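Local coordinates for protein ABC sugar (Ribose) transporter, periplasmic substrate-binding subunit (PDB 3L49) that probably binds a sugar in the periplasm as the substrate-binding subunit of an ABC transporter, at residues A[17-20]-A[21-25]; A[28-31]-A[32-36]; A[74-77]-A[78-81]; A[142-145]-A[146-150]; A[248-251]-A[252-256]. All coordinates share one frame; numbering follows the deposited sequence.

Interaction 1 of 5, residues A[17-20]-A[21-25]; sequences HDWD and LKAYQ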
loop_
_atom_site.group_PDB
_atom_site.type_symbol
_atom_site.label_atom_id
_atom_site.label_comp_id
_atom_site.label_asym_id
_atom_site.label_seq_id
_atom_site.Cartn_x
_atom_site.Cartn_y
_atom_site.Cartn_z
ATOM N N HIS A 17 6.860 -8.124 3.350
ATOM C CA HIS A 17 7.662 -6.932 3.146
ATOM C C HIS A 17 7.296 -6.017 4.269
ATOM O O HIS A 17 6.307 -6.046 4.967
ATOM C CB HIS A 17 7.448 -6.221 1.810
ATOM C CG HIS A 17 6.053 -5.722 1.612
ATOM N ND1 HIS A 17 5.699 -4.407 1.824
ATOM C CD2 HIS A 17 4.922 -6.360 1.226
ATOM C CE1 HIS A 17 4.412 -4.256 1.571
ATOM N NE2 HIS A 17 3.917 -5.425 1.208
ATOM N N ASP A 18 8.104 -4.971 4.221
ATOM C CA ASP A 18 8.385 -4.089 5.363
ATOM C C ASP A 18 7.180 -3.332 5.929
ATOM O O ASP A 18 7.014 -3.237 7.115
ATOM C CB ASP A 18 9.475 -3.093 4.982
ATOM C CG ASP A 18 10.016 -2.341 6.152
ATOM O OD1 ASP A 18 10.585 -2.977 7.048
ATOM O OD2 ASP A 18 9.897 -1.111 6.184
ATOM N N TRP A 19 6.382 -2.761 5.062
ATOM C CA TRP A 19 5.248 -1.991 5.479
ATOM C C TRP A 19 4.276 -2.915 6.187
ATOM O O TRP A 19 3.818 -2.624 7.264
ATOM C CB TRP A 19 4.595 -1.287 4.283
ATOM C CG TRP A 19 3.560 -0.260 4.609
ATOM C CD1 TRP A 19 3.707 1.081 4.607
ATOM C CD2 TRP A 19 2.207 -0.501 4.958
ATOM N NE1 TRP A 19 2.550 1.678 4.925
ATOM C CE2 TRP A 19 1.603 0.730 5.140
ATOM C CE3 TRP A 19 1.440 -1.641 5.106
ATOM C CZ2 TRP A 19 0.311 0.846 5.489
ATOM C CZ3 TRP A 19 0.171 -1.521 5.444
ATOM C CH2 TRP A 19 -0.397 -0.292 5.640
ATOM N N ASP A 20 3.999 -4.049 5.573
ATOM C CA ASP A 20 3.057 -5.022 6.115
ATOM C C ASP A 20 3.494 -5.542 7.472
ATOM O O ASP A 20 2.677 -5.652 8.377
ATOM C CB ASP A 20 2.891 -6.196 5.150
ATOM C CG ASP A 20 2.079 -5.836 3.922
ATOM O OD1 ASP A 20 1.972 -4.635 3.595
ATOM O OD2 ASP A 20 1.557 -6.762 3.272
ATOM N N LEU A 21 4.783 -5.859 7.599
ATOM C CA LEU A 21 5.332 -6.374 8.843
ATOM C C LEU A 21 5.239 -5.340 9.960
ATOM O O LEU A 21 4.855 -5.679 11.081
ATOM C CB LEU A 21 6.774 -6.863 8.659
ATOM C CG LEU A 21 7.460 -7.391 9.931
ATOM C CD1 LEU A 21 6.781 -8.654 10.437
ATOM C CD2 LEU A 21 8.962 -7.615 9.732
ATOM N N LYS A 22 5.567 -4.087 9.641
ATOM C CA LYS A 22 5.436 -2.969 10.589
ATOM C C LYS A 22 4.008 -2.749 11.102
ATOM O O LYS A 22 3.818 -2.528 12.296
ATOM C CB LYS A 22 5.982 -1.666 9.992
ATOM C CG LYS A 22 7.336 -1.208 10.533
ATOM C CD LYS A 22 8.500 -2.072 10.059
ATOM C CE LYS A 22 9.804 -1.277 10.006
ATOM N NZ LYS A 22 9.796 -0.256 8.911
ATOM N N ALA A 23 3.020 -2.816 10.206
ATOM C CA ALA A 23 1.623 -2.610 10.581
ATOM C C ALA A 23 1.095 -3.750 11.460
ATOM O O ALA A 23 0.392 -3.523 12.457
ATOM C CB ALA A 23 0.770 -2.463 9.329
ATOM N N TYR A 24 1.457 -4.974 11.073
ATOM C CA TYR A 24 1.051 -6.210 11.735
ATOM C C TYR A 24 1.612 -6.291 13.153
ATOM O O TYR A 24 0.887 -6.617 14.094
ATOM C CB TYR A 24 1.543 -7.381 10.893
ATOM C CG TYR A 24 1.078 -8.762 11.288
ATOM C CD1 TYR A 24 1.923 -9.629 11.975
ATOM C CD2 TYR A 24 -0.191 -9.223 10.933
ATOM C CE1 TYR A 24 1.514 -10.911 12.314
ATOM C CE2 TYR A 24 -0.612 -10.505 11.271
ATOM C CZ TYR A 24 0.251 -11.340 11.960
ATOM O OH TYR A 24 -0.141 -12.609 12.298
ATOM N N GLN A 25 2.894 -5.962 13.288
ATOM C CA GLN A 25 3.601 -5.983 14.567
ATOM C C GLN A 25 3.061 -4.924 15.521
ATOM O O GLN A 25 2.979 -5.160 16.729
ATOM C CB GLN A 25 5.077 -5.696 14.335
ATOM C CG GLN A 25 6.025 -6.623 15.034
ATOM C CD GLN A 25 6.676 -7.587 14.069
ATOM O OE1 GLN A 25 7.755 -7.317 13.532
ATOM N NE2 GLN A 25 6.015 -8.715 13.825
#
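Asp18 and Lys22, one turn apart at the start of helix 18-33, form an i to i+4 salt bridge: Lys22 NZ lies 2.9 Å from Asp18 OD2. The ammonium group comes in on the syn side of OD2 but 28° out of the carboxylate plane. Two bends bring it there, at chi2 (72°) and chi4 (-70°), which curl the lysine chain back toward the start of the helix, its CD passing 3.5 Å from Asp18 O. On another side of the helix Trp19 CZ3 rests 4.0 Å from Ala23 CB, the indole meeting the methyl obliquely. Beneath these side chains run regular backbone bonds, and the first of them, Leu21 N to His17 O at 3.0 Å, starts from the N-cap residue. The helix is the crossover of a beta-alpha-beta unit between strands 7-12 and 37-42, and its N-terminal end faces an unidentified bound molecule, probably in the cleft where this periplasmic binding protein family is expected to bind sugar. In one of its two conformers His17 hydrogen-bonds that molecule through NE2. Asp20 OD2 makes a salt bridge with Arg45, and the backbone O of Asp20, already bonded to Tyr24 N at 3.0 Å, also receives Gln68 NE2. Further out, Pro248 and Ile251 of helix 248-263 pack against the indole of Trp19.

Interaction 2 of 5, residues A[28-31]-A[32-36]; sequences IAEI and ERLGG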
loop_
_atom_site.group_PDB
_atom_site.type_symbol
_atom_site.label_atom_id
_atom_site.label_comp_id
_atom_site.label_asym_id
_atom_site.label_seq_id
_atom_site.Cartn_x
_atom_site.Cartn_y
_atom_site.Cartn_z
ATOM N N ILE A 28 -0.295 -6.072 17.104
ATOM C CA ILE A 28 -0.033 -7.057 18.156
ATOM C C ILE A 28 0.457 -6.362 19.419
ATOM O O ILE A 28 -0.081 -6.594 20.509
ATOM C CB ILE A 28 0.992 -8.133 17.693
ATOM C CG1 ILE A 28 0.421 -8.982 16.550
ATOM C CG2 ILE A 28 1.418 -9.048 18.852
ATOM C CD1 ILE A 28 1.474 -9.864 15.851
ATOM N N ALA A 29 1.453 -5.487 19.247
ATOM C CA ALA A 29 2.077 -4.737 20.344
ATOM C C ALA A 29 1.083 -3.867 21.107
ATOM O O ALA A 29 1.130 -3.800 22.337
ATOM C CB ALA A 29 3.218 -3.879 19.813
ATOM N N GLU A 30 0.179 -3.222 20.367
ATOM C CA GLU A 30 -0.807 -2.329 20.962
ATOM C C GLU A 30 -1.919 -3.077 21.697
ATOM O O GLU A 30 -2.366 -2.631 22.760
ATOM C CB GLU A 30 -1.373 -1.348 19.919
ATOM C CG GLU A 30 -2.031 -0.086 20.513
ATOM C CD GLU A 30 -1.116 0.735 21.455
ATOM O OE1 GLU A 30 0.132 0.613 21.389
ATOM O OE2 GLU A 30 -1.654 1.525 22.264
ATOM N N ILE A 31 -2.347 -4.208 21.136
ATOM C CA ILE A 31 -3.338 -5.071 21.783
ATOM C C ILE A 31 -2.822 -5.510 23.151
ATOM O O ILE A 31 -3.495 -5.314 24.167
ATOM C CB ILE A 31 -3.709 -6.303 20.926
ATOM C CG1 ILE A 31 -4.527 -5.884 19.704
ATOM C CG2 ILE A 31 -4.533 -7.288 21.753
ATOM C CD1 ILE A 31 -4.542 -6.918 18.567
ATOM N N GLU A 32 -1.606 -6.051 23.159
ATOM C CA GLU A 32 -0.963 -6.526 24.372
ATOM C C GLU A 32 -0.658 -5.401 25.351
ATOM O O GLU A 32 -0.802 -5.582 26.561
ATOM C CB GLU A 32 0.296 -7.315 24.029
ATOM C CG GLU A 32 0.002 -8.609 23.258
ATOM C CD GLU A 32 1.257 -9.379 22.860
ATOM O OE1 GLU A 32 1.112 -10.454 22.236
ATOM O OE2 GLU A 32 2.382 -8.915 23.163
ATOM N N ARG A 33 -0.270 -4.237 24.831
ATOM C CA ARG A 33 -0.011 -3.065 25.668
ATOM C C ARG A 33 -1.250 -2.633 26.456
ATOM O O ARG A 33 -1.159 -2.342 27.651
ATOM C CB ARG A 33 0.501 -1.897 24.826
ATOM C CG ARG A 33 0.934 -0.718 25.661
ATOM C CD ARG A 33 1.329 0.492 24.829
ATOM N NE ARG A 33 0.218 1.365 24.429
ATOM C CZ ARG A 33 -0.412 2.245 25.210
ATOM N NH1 ARG A 33 -0.105 2.381 26.495
ATOM N NH2 ARG A 33 -1.391 2.980 24.705
ATOM N N LEU A 34 -2.404 -2.617 25.787
ATOM C CA LEU A 34 -3.677 -2.236 26.412
ATOM C C LEU A 34 -4.290 -3.357 27.278
ATOM O O LEU A 34 -5.383 -3.201 27.840
ATOM C CB LEU A 34 -4.674 -1.766 25.342
ATOM C CG LEU A 34 -4.314 -0.538 24.500
ATOM C CD1 LEU A 34 -5.308 -0.361 23.355
ATOM C CD2 LEU A 34 -4.247 0.730 25.355
ATOM N N GLY A 35 -3.585 -4.482 27.375
ATOM C CA GLY A 35 -3.957 -5.572 28.279
ATOM C C GLY A 35 -4.773 -6.662 27.613
ATOM O O GLY A 35 -5.379 -7.492 28.284
ATOM N N GLY A 36 -4.779 -6.660 26.286
ATOM C CA GLY A 36 -5.586 -7.593 25.524
ATOM C C GLY A 36 -4.844 -8.836 25.100
ATOM O O GLY A 36 -3.627 -8.960 25.301
#
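Glu30 and Arg33 supply the ionic part of this helix end, an i to i+3 salt bridge with the two side chains side by side and pointing the same way. Arg33 approaches side-on, with NE 3.1 Å from Glu30 OE1 and NH2 2.9 Å from Glu30 OE2; OE2 also accepts from NE. The carboxylate sits at the edge of the guanidinium, yet the two planes are turned 45° apart. Extended through chi2, the arginine bends at chi3 (85°), which turns NE toward the glutamate. Among the backbone bonds, Gly36 N reaches back to Ile31 O at 2.8 Å and Gly35 N to Glu32 O at 3.1 Å. Together with the positive phi of Gly35 (95°), these close a Schellman motif, which ends helix 18-33 and leads directly into strand 37-42 of the beta-alpha-beta unit. Glycine suits the turn at position 35, because a side chain at these backbone angles would press on the carbonyl oxygen of Leu34. The van der Waals contacts are lighter, and in two of them a carbon meets an oxygen. Ile28 CG2 lies 3.7 Å from Glu32 OE1, the two chains running alongside each other, and Leu34 CG comes 3.3 Å from Glu30 O. Ile31 CG2 is 3.7 Å from Gly36 C, while its side chain also packs on Ile8 and Ile10 of strand 7-12. Val256 of helix 248-263 touches Glu30, Ile31 and Leu34.

Interaction 3 of 5, residues A[74-77]-A[78-81]; sequences VLNP and WLQK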
loop_
_atom_site.group_PDB
_atom_site.type_symbol
_atom_site.label_atom_id
_atom_site.label_comp_id
_atom_site.label_asym_id
_atom_site.label_seq_id
_atom_site.Cartn_x
_atom_site.Cartn_y
_atom_site.Cartn_z
ATOM N N VAL A 74 -12.530 -10.743 -3.222
ATOM C CA VAL A 74 -12.429 -12.068 -2.625
ATOM C C VAL A 74 -12.977 -12.048 -1.194
ATOM O O VAL A 74 -13.741 -12.938 -0.795
ATOM C CB VAL A 74 -10.963 -12.597 -2.635
ATOM C CG1 VAL A 74 -10.913 -14.064 -2.207
ATOM C CG2 VAL A 74 -10.332 -12.435 -4.017
ATOM N N LEU A 75 -12.599 -11.016 -0.443
ATOM C CA LEU A 75 -12.944 -10.898 0.973
ATOM C C LEU A 75 -14.412 -10.592 1.259
ATOM O O LEU A 75 -14.951 -11.091 2.248
ATOM C CB LEU A 75 -12.047 -9.856 1.652
ATOM C CG LEU A 75 -10.771 -10.265 2.407
ATOM C CD1 LEU A 75 -10.251 -11.670 2.076
ATOM C CD2 LEU A 75 -9.696 -9.212 2.179
ATOM N N ASN A 76 -15.046 -9.793 0.397
ATOM C CA ASN A 76 -16.426 -9.296 0.615
ATOM C C ASN A 76 -17.452 -10.252 1.263
ATOM O O ASN A 76 -18.024 -9.896 2.306
ATOM C CB ASN A 76 -17.009 -8.652 -0.654
ATOM C CG ASN A 76 -16.648 -7.190 -0.788
ATOM O OD1 ASN A 76 -16.621 -6.446 0.196
ATOM N ND2 ASN A 76 -16.381 -6.762 -2.020
ATOM N N PRO A 77 -17.665 -11.469 0.682
ATOM C CA PRO A 77 -18.651 -12.373 1.307
ATOM C C PRO A 77 -18.247 -12.849 2.701
ATOM O O PRO A 77 -19.111 -13.183 3.507
ATOM C CB PRO A 77 -18.697 -13.575 0.354
ATOM C CG PRO A 77 -18.086 -13.095 -0.923
ATOM C CD PRO A 77 -17.065 -12.093 -0.521
ATOM N N TRP A 78 -16.944 -12.870 2.972
ATOM C CA TRP A 78 -16.434 -13.321 4.268
ATOM C C TRP A 78 -16.482 -12.209 5.298
ATOM O O TRP A 78 -16.713 -12.464 6.482
ATOM C CB TRP A 78 -15.038 -13.941 4.111
ATOM C CG TRP A 78 -15.129 -15.152 3.239
ATOM C CD1 TRP A 78 -14.785 -15.245 1.919
ATOM C CD2 TRP A 78 -15.685 -16.428 3.602
ATOM N NE1 TRP A 78 -15.066 -16.505 1.447
ATOM C CE2 TRP A 78 -15.623 -17.249 2.457
ATOM C CE3 TRP A 78 -16.216 -16.957 4.789
ATOM C CZ2 TRP A 78 -16.063 -18.579 2.466
ATOM C CZ3 TRP A 78 -16.660 -18.275 4.794
ATOM C CH2 TRP A 78 -16.580 -19.068 3.638
ATOM N N LEU A 79 -16.290 -10.979 4.823
ATOM C CA LEU A 79 -16.482 -9.777 5.624
ATOM C C LEU A 79 -17.949 -9.636 6.030
ATOM O O LEU A 79 -18.254 -9.259 7.165
ATOM C CB LEU A 79 -16.019 -8.543 4.847
ATOM C CG LEU A 79 -14.541 -8.446 4.451
ATOM C CD1 LEU A 79 -14.293 -7.200 3.623
ATOM C CD2 LEU A 79 -13.600 -8.475 5.658
ATOM N N GLN A 80 -18.842 -9.954 5.093
ATOM C CA GLN A 80 -20.280 -10.029 5.343
ATOM C C GLN A 80 -20.626 -11.028 6.453
ATOM O O GLN A 80 -21.458 -10.738 7.312
ATOM C CB GLN A 80 -21.016 -10.389 4.046
ATOM C CG GLN A 80 -22.529 -10.543 4.182
ATOM C CD GLN A 80 -23.220 -9.226 4.461
ATOM O OE1 GLN A 80 -23.374 -8.393 3.567
ATOM N NE2 GLN A 80 -23.642 -9.029 5.708
ATOM N N LYS A 81 -19.973 -12.191 6.438
ATOM C CA LYS A 81 -20.178 -13.220 7.467
ATOM C C LYS A 81 -19.647 -12.839 8.859
ATOM O O LYS A 81 -20.199 -13.302 9.866
ATOM C CB LYS A 81 -19.638 -14.577 7.010
ATOM C CG LYS A 81 -20.603 -15.344 6.101
ATOM C CD LYS A 81 -19.865 -16.286 5.156
ATOM C CE LYS A 81 -20.798 -16.845 4.082
ATOM N NZ LYS A 81 -20.075 -17.169 2.809
#
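Trp78 lies over the previous turn of helix 72-84, its indole meeting the backbone of Val74 and Leu75 with an edge. CD1 is 3.7 Å from Val74 O, which sits in the plane of the ring. That placement follows from chi1 of -63°, which sets CG anti to the carbonyl carbon, and from chi2 of 102°, which swings the pyrrole edge toward the preceding turn. One indole face has Lys81 NZ about 4.0 Å above it, offset toward the rim. The lysine chain is extended beyond CG and runs alongside Pro77 O, with CD 3.6 Å from that oxygen. Leu79 takes the same first torsion as Trp78 and lays CD1 4.0 Å from Leu75 CB, a contact between successive turns on the buried side. Pro77 has no N-H to give to the turn before, and the helix is kinked there. Leu75 O accepts two donors, Trp78 N at 2.8 Å and Leu79 N at 2.9 Å, which reach it from opposite faces of its carbonyl plane. Trp78 also packs on Val51 and Gln55, and Leu75 on Ile54, all of helix 47-60. Leu79 touches the loop residue His98, on which Asn76 rests as well. A proline within a helix, with its missing bond and a bend, is a familiar motif; here it falls in the crossover helix between parallel strands 64-68 and 89-92 of the alpha/beta fold.

Interaction 4 of 5, residues A[142-145]-A[146-150]; sequences IRYD and QMKYV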
loop_
_atom_site.group_PDB
_atom_site.type_symbol
_atom_site.label_atom_id
_atom_site.label_comp_id
_atom_site.label_asym_id
_atom_site.label_seq_id
_atom_site.Cartn_x
_atom_site.Cartn_y
_atom_site.Cartn_z
ATOM N N ILE A 142 -7.154 3.923 -5.402
ATOM C CA ILE A 142 -7.137 5.364 -5.168
ATOM C C ILE A 142 -5.868 5.980 -5.753
ATOM O O ILE A 142 -5.942 6.947 -6.516
ATOM C CB ILE A 142 -7.259 5.717 -3.663
ATOM C CG1 ILE A 142 -8.575 5.178 -3.077
ATOM C CG2 ILE A 142 -7.156 7.230 -3.461
ATOM C CD1 ILE A 142 -8.589 5.089 -1.526
ATOM N N ARG A 143 -4.712 5.397 -5.424
ATOM C CA ARG A 143 -3.422 5.894 -5.912
ATOM C C ARG A 143 -3.333 5.943 -7.440
ATOM O O ARG A 143 -2.808 6.899 -8.002
ATOM C CB ARG A 143 -2.272 5.074 -5.334
ATOM C CG ARG A 143 -1.949 5.381 -3.881
ATOM C CD ARG A 143 -1.238 4.200 -3.259
ATOM N NE ARG A 143 -1.242 4.221 -1.799
ATOM C CZ ARG A 143 -0.822 3.214 -1.042
ATOM N NH1 ARG A 143 -0.370 2.107 -1.613
ATOM N NH2 ARG A 143 -0.839 3.314 0.288
ATOM N N TYR A 144 -3.871 4.924 -8.103
ATOM C CA TYR A 144 -3.919 4.901 -9.562
ATOM C C TYR A 144 -4.889 5.930 -10.132
ATOM O O TYR A 144 -4.547 6.627 -11.090
ATOM C CB TYR A 144 -4.265 3.502 -10.075
ATOM C CG TYR A 144 -4.351 3.416 -11.580
ATOM C CD1 TYR A 144 -3.195 3.270 -12.354
ATOM C CD2 TYR A 144 -5.586 3.490 -12.235
ATOM C CE1 TYR A 144 -3.267 3.198 -13.742
ATOM C CE2 TYR A 144 -5.670 3.414 -13.617
ATOM C CZ TYR A 144 -4.508 3.273 -14.358
ATOM O OH TYR A 144 -4.585 3.201 -15.716
ATOM N N ASP A 145 -6.093 6.011 -9.557
ATOM C CA ASP A 145 -7.122 6.953 -10.025
ATOM C C ASP A 145 -6.668 8.414 -9.991
ATOM O O ASP A 145 -6.923 9.171 -10.938
ATOM C CB ASP A 145 -8.418 6.809 -9.224
ATOM C CG ASP A 145 -9.244 5.593 -9.639
ATOM O OD1 ASP A 145 -10.145 5.198 -8.866
ATOM O OD2 ASP A 145 -9.004 5.029 -10.727
ATOM N N GLN A 146 -5.990 8.790 -8.904
ATOM C CA GLN A 146 -5.503 10.157 -8.710
ATOM C C GLN A 146 -4.418 10.506 -9.702
ATOM O O GLN A 146 -4.386 11.621 -10.208
ATOM C CB GLN A 146 -4.991 10.369 -7.278
ATOM C CG GLN A 146 -6.060 10.204 -6.179
ATOM C CD GLN A 146 -7.065 11.357 -6.147
ATOM O OE1 GLN A 146 -8.051 11.364 -6.879
ATOM N NE2 GLN A 146 -6.815 12.325 -5.289
ATOM N N MET A 147 -3.542 9.542 -9.978
ATOM C CA MET A 147 -2.484 9.694 -10.973
ATOM C C MET A 147 -3.100 9.976 -12.338
ATOM O O MET A 147 -2.719 10.934 -13.018
ATOM C CB MET A 147 -1.581 8.433 -11.000
ATOM C CG MET A 147 -0.344 8.485 -11.945
ATOM S SD MET A 147 -0.625 7.833 -13.629
ATOM C CE MET A 147 -1.690 6.458 -13.277
ATOM N N LYS A 148 -4.075 9.156 -12.708
ATOM C CA LYS A 148 -4.668 9.235 -14.024
ATOM C C LYS A 148 -5.472 10.525 -14.189
ATOM O O LYS A 148 -5.416 11.161 -15.246
ATOM C CB LYS A 148 -5.501 7.982 -14.315
ATOM C CG LYS A 148 -5.936 7.878 -15.773
ATOM C CD LYS A 148 -5.426 6.616 -16.441
ATOM C CE LYS A 148 -6.491 5.549 -16.512
ATOM N NZ LYS A 148 -7.571 5.828 -17.502
ATOM N N TYR A 149 -6.178 10.922 -13.129
ATOM C CA TYR A 149 -6.937 12.179 -13.122
ATOM C C TYR A 149 -6.032 13.411 -13.318
ATOM O O TYR A 149 -6.321 14.272 -14.150
ATOM C CB TYR A 149 -7.789 12.305 -11.844
ATOM C CG TYR A 149 -8.668 13.539 -11.830
ATOM C CD1 TYR A 149 -8.457 14.562 -10.902
ATOM C CD2 TYR A 149 -9.691 13.704 -12.771
ATOM C CE1 TYR A 149 -9.261 15.709 -10.890
ATOM C CE2 TYR A 149 -10.492 14.848 -12.772
ATOM C CZ TYR A 149 -10.274 15.842 -11.827
ATOM O OH TYR A 149 -11.056 16.974 -11.838
ATOM N N VAL A 150 -4.938 13.466 -12.559
ATOM C CA VAL A 150 -3.903 14.498 -12.681
ATOM C C VAL A 150 -3.295 14.578 -14.087
ATOM O O VAL A 150 -3.081 15.677 -14.624
ATOM C CB VAL A 150 -2.794 14.286 -11.608
ATOM C CG1 VAL A 150 -1.490 14.970 -11.986
ATOM C CG2 VAL A 150 -3.274 14.788 -10.265
#
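Tyr144 and Lys148, a turn apart on helix 138-152, are joined first through the backbone, Lys148 N to Tyr144 O at 3.0 Å. The bonds on either side along the chain are of unequal strength: Tyr149 N to Asp145 O is 2.9 Å, whereas Met147 N to Arg143 O is weak at 3.4 Å. The helix is the crossover of a beta-alpha-beta unit between strands 126-131 and 157-159 of this periplasmic binding protein fold. Its polar side chains find their partners in neighbouring parts of the fold: Tyr144 OH hydrogen-bonds Glu163, Gln146 NE2 the backbone O of Tyr108, and Asp145 OD2 the hydroxyl of Tyr135. Arg143 is held at NE by Asn107 while NH1 hydrogen-bonds an unidentified bound molecule, which this helix therefore faces. The packing centres on the phenol of Tyr144, whose CG lies anti to the backbone N (chi1 179°). Met147, bent at chi2 and chi3, crosses it obliquely and sets CE 3.6 Å from Tyr144 CD1 and equally near Tyr144 O. Lys148 takes a different course, lying side by side with the phenol and pointing the same way, its CD 4.0 Å from Tyr144 CZ. Ile142 and Gln146 also run alongside one another, CG2 to CG 4.2 Å. At the far end of the tyrosine, Lys148 CE comes to 3.1 Å from Tyr144 OH.

Interaction 5 of 5, residues A[248-251]-A[252-256]; sequences PSEI and GKLAV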
loop_
_atom_site.group_PDB
_atom_site.type_symbol
_atom_site.label_atom_id
_atom_site.label_comp_id
_atom_site.label_asym_id
_atom_site.label_seq_id
_atom_site.Cartn_x
_atom_site.Cartn_y
_atom_site.Cartn_z
ATOM N N PRO A 248 3.320 2.970 8.790
ATOM C CA PRO A 248 2.608 1.717 9.103
ATOM C C PRO A 248 2.536 1.379 10.593
ATOM O O PRO A 248 1.499 0.900 11.053
ATOM C CB PRO A 248 3.410 0.652 8.345
ATOM C CG PRO A 248 4.719 1.286 8.038
ATOM C CD PRO A 248 4.398 2.722 7.816
ATOM N N SER A 249 3.611 1.646 11.333
ATOM C CA SER A 249 3.610 1.463 12.785
ATOM C C SER A 249 2.576 2.339 13.495
ATOM O O SER A 249 1.964 1.903 14.478
ATOM C CB SER A 249 5.002 1.683 13.371
ATOM O OG SER A 249 5.855 0.608 13.022
ATOM N N GLU A 250 2.365 3.555 12.990
ATOM C CA GLU A 250 1.298 4.409 13.514
ATOM C C GLU A 250 -0.085 3.912 13.154
ATOM O O GLU A 250 -0.966 3.888 14.014
ATOM C CB GLU A 250 1.451 5.854 13.064
ATOM C CG GLU A 250 2.220 6.687 14.041
ATOM C CD GLU A 250 1.509 6.888 15.371
ATOM O OE1 GLU A 250 2.156 6.661 16.420
ATOM O OE2 GLU A 250 0.319 7.281 15.372
ATOM N N ILE A 251 -0.256 3.525 11.886
ATOM C CA ILE A 251 -1.522 2.991 11.371
ATOM C C ILE A 251 -2.006 1.794 12.207
ATOM O O ILE A 251 -3.152 1.776 12.655
ATOM C CB ILE A 251 -1.417 2.657 9.847
ATOM C CG1 ILE A 251 -1.587 3.932 9.012
ATOM C CG2 ILE A 251 -2.457 1.651 9.423
ATOM C CD1 ILE A 251 -0.706 4.001 7.753
ATOM N N GLY A 252 -1.119 0.827 12.448
ATOM C CA GLY A 252 -1.452 -0.341 13.250
ATOM C C GLY A 252 -1.863 0.010 14.668
ATOM O O GLY A 252 -2.868 -0.500 15.172
ATOM N N LYS A 253 -1.087 0.898 15.289
ATOM C CA LYS A 253 -1.346 1.406 16.637
ATOM C C LYS A 253 -2.706 2.081 16.747
ATOM O O LYS A 253 -3.439 1.845 17.703
ATOM C CB LYS A 253 -0.278 2.416 17.027
ATOM C CG LYS A 253 0.140 2.320 18.467
ATOM C CD LYS A 253 0.863 3.567 18.930
ATOM C CE LYS A 253 1.788 3.246 20.099
ATOM N NZ LYS A 253 1.526 4.117 21.274
ATOM N N LEU A 254 -3.034 2.905 15.750
ATOM C CA LEU A 254 -4.253 3.721 15.760
ATOM C C LEU A 254 -5.515 2.893 15.546
ATOM O O LEU A 254 -6.569 3.207 16.106
ATOM C CB LEU A 254 -4.170 4.817 14.692
ATOM C CG LEU A 254 -3.292 6.051 14.910
ATOM C CD1 LEU A 254 -3.002 6.732 13.575
ATOM C CD2 LEU A 254 -3.945 7.017 15.896
ATOM N N ALA A 255 -5.392 1.853 14.719
ATOM C CA ALA A 255 -6.467 0.906 14.454
ATOM C C ALA A 255 -6.918 0.178 15.720
ATOM O O ALA A 255 -8.111 -0.019 15.928
ATOM C CB ALA A 255 -6.042 -0.092 13.381
ATOM N N VAL A 256 -5.958 -0.195 16.568
ATOM C CA VAL A 256 -6.242 -0.899 17.819
ATOM C C VAL A 256 -6.952 0.019 18.820
ATOM O O VAL A 256 -7.823 -0.426 19.571
ATOM C CB VAL A 256 -4.961 -1.555 18.416
ATOM C CG1 VAL A 256 -5.243 -2.229 19.755
ATOM C CG2 VAL A 256 -4.411 -2.579 17.451
#
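Glu250 and Leu254 meet one turn apart on helix 248-263, a helix packed against the beta-sheet of the periplasmic binding protein fold and beside helix 18-33. The close part of the contact lies where the leucine leans on the preceding turn. Its CG sits 3.3 Å from Glu250 O, and CD1 is 3.5 Å from the same oxygen, which also takes the backbone bond from Leu254 N at 2.9 Å. Chi1 of -75° places Leu254 CG anti to its own carbonyl carbon, which directs the isobutyl group back over that turn. On the inner side, Ile251 and Ala255 are joined by the bond from Ala255 N to Ile251 O, 3.0 Å long, and both side chains touch Val92 of strand 89-92. Ile251 reaches Ser105 as well, while Leu254 and Ala255 pack on Thr103. Gly252 has only backbone to offer here, its N bonded to Pro248 O at 3.0 Å.

The outer side is looser. Lys253 N to Ser249 O is a weak bond at 3.3 Å. Glu250, bent at chi2 (-66°), lies at an angle to both Lys253 and Leu254 without gripping either. Its OE1 stays 5.5 Å from Lys253 NZ, so the opposite charges make no salt bridge, although some attraction at that range is likely. The ammonium has instead a long, weak ion pair with Glu30 of helix 18-33. The other carboxylate oxygen, Glu250 OE2, meets carbon, 3.8 Å from Leu254 CD1.

How the interactions relate
All five are local contacts within single helices. Interactions 1 and 2 occupy the two ends of helix 18-33, and interaction 5, on neighbouring helix 248-263, touches interaction 1 through Pro248 and Ser249 and interaction 2 through Val256 and Lys253. Neither interaction 3 nor interaction 4 touches another; interaction 4 sits across the chain's centre from interactions 1, 2 and 5. Interactions 1 and 4 each include a residue that hydrogen-bonds an unidentified bound molecule. Salt bridges join the segments in interactions 1 and 2, backbone bonds and packing in the rest, interaction 4 sending its polar groups to outside partners. Interactions 1 and 5 are the most buried, four of eight residues each; exposed residues are most frequent in interactions 2 and 3.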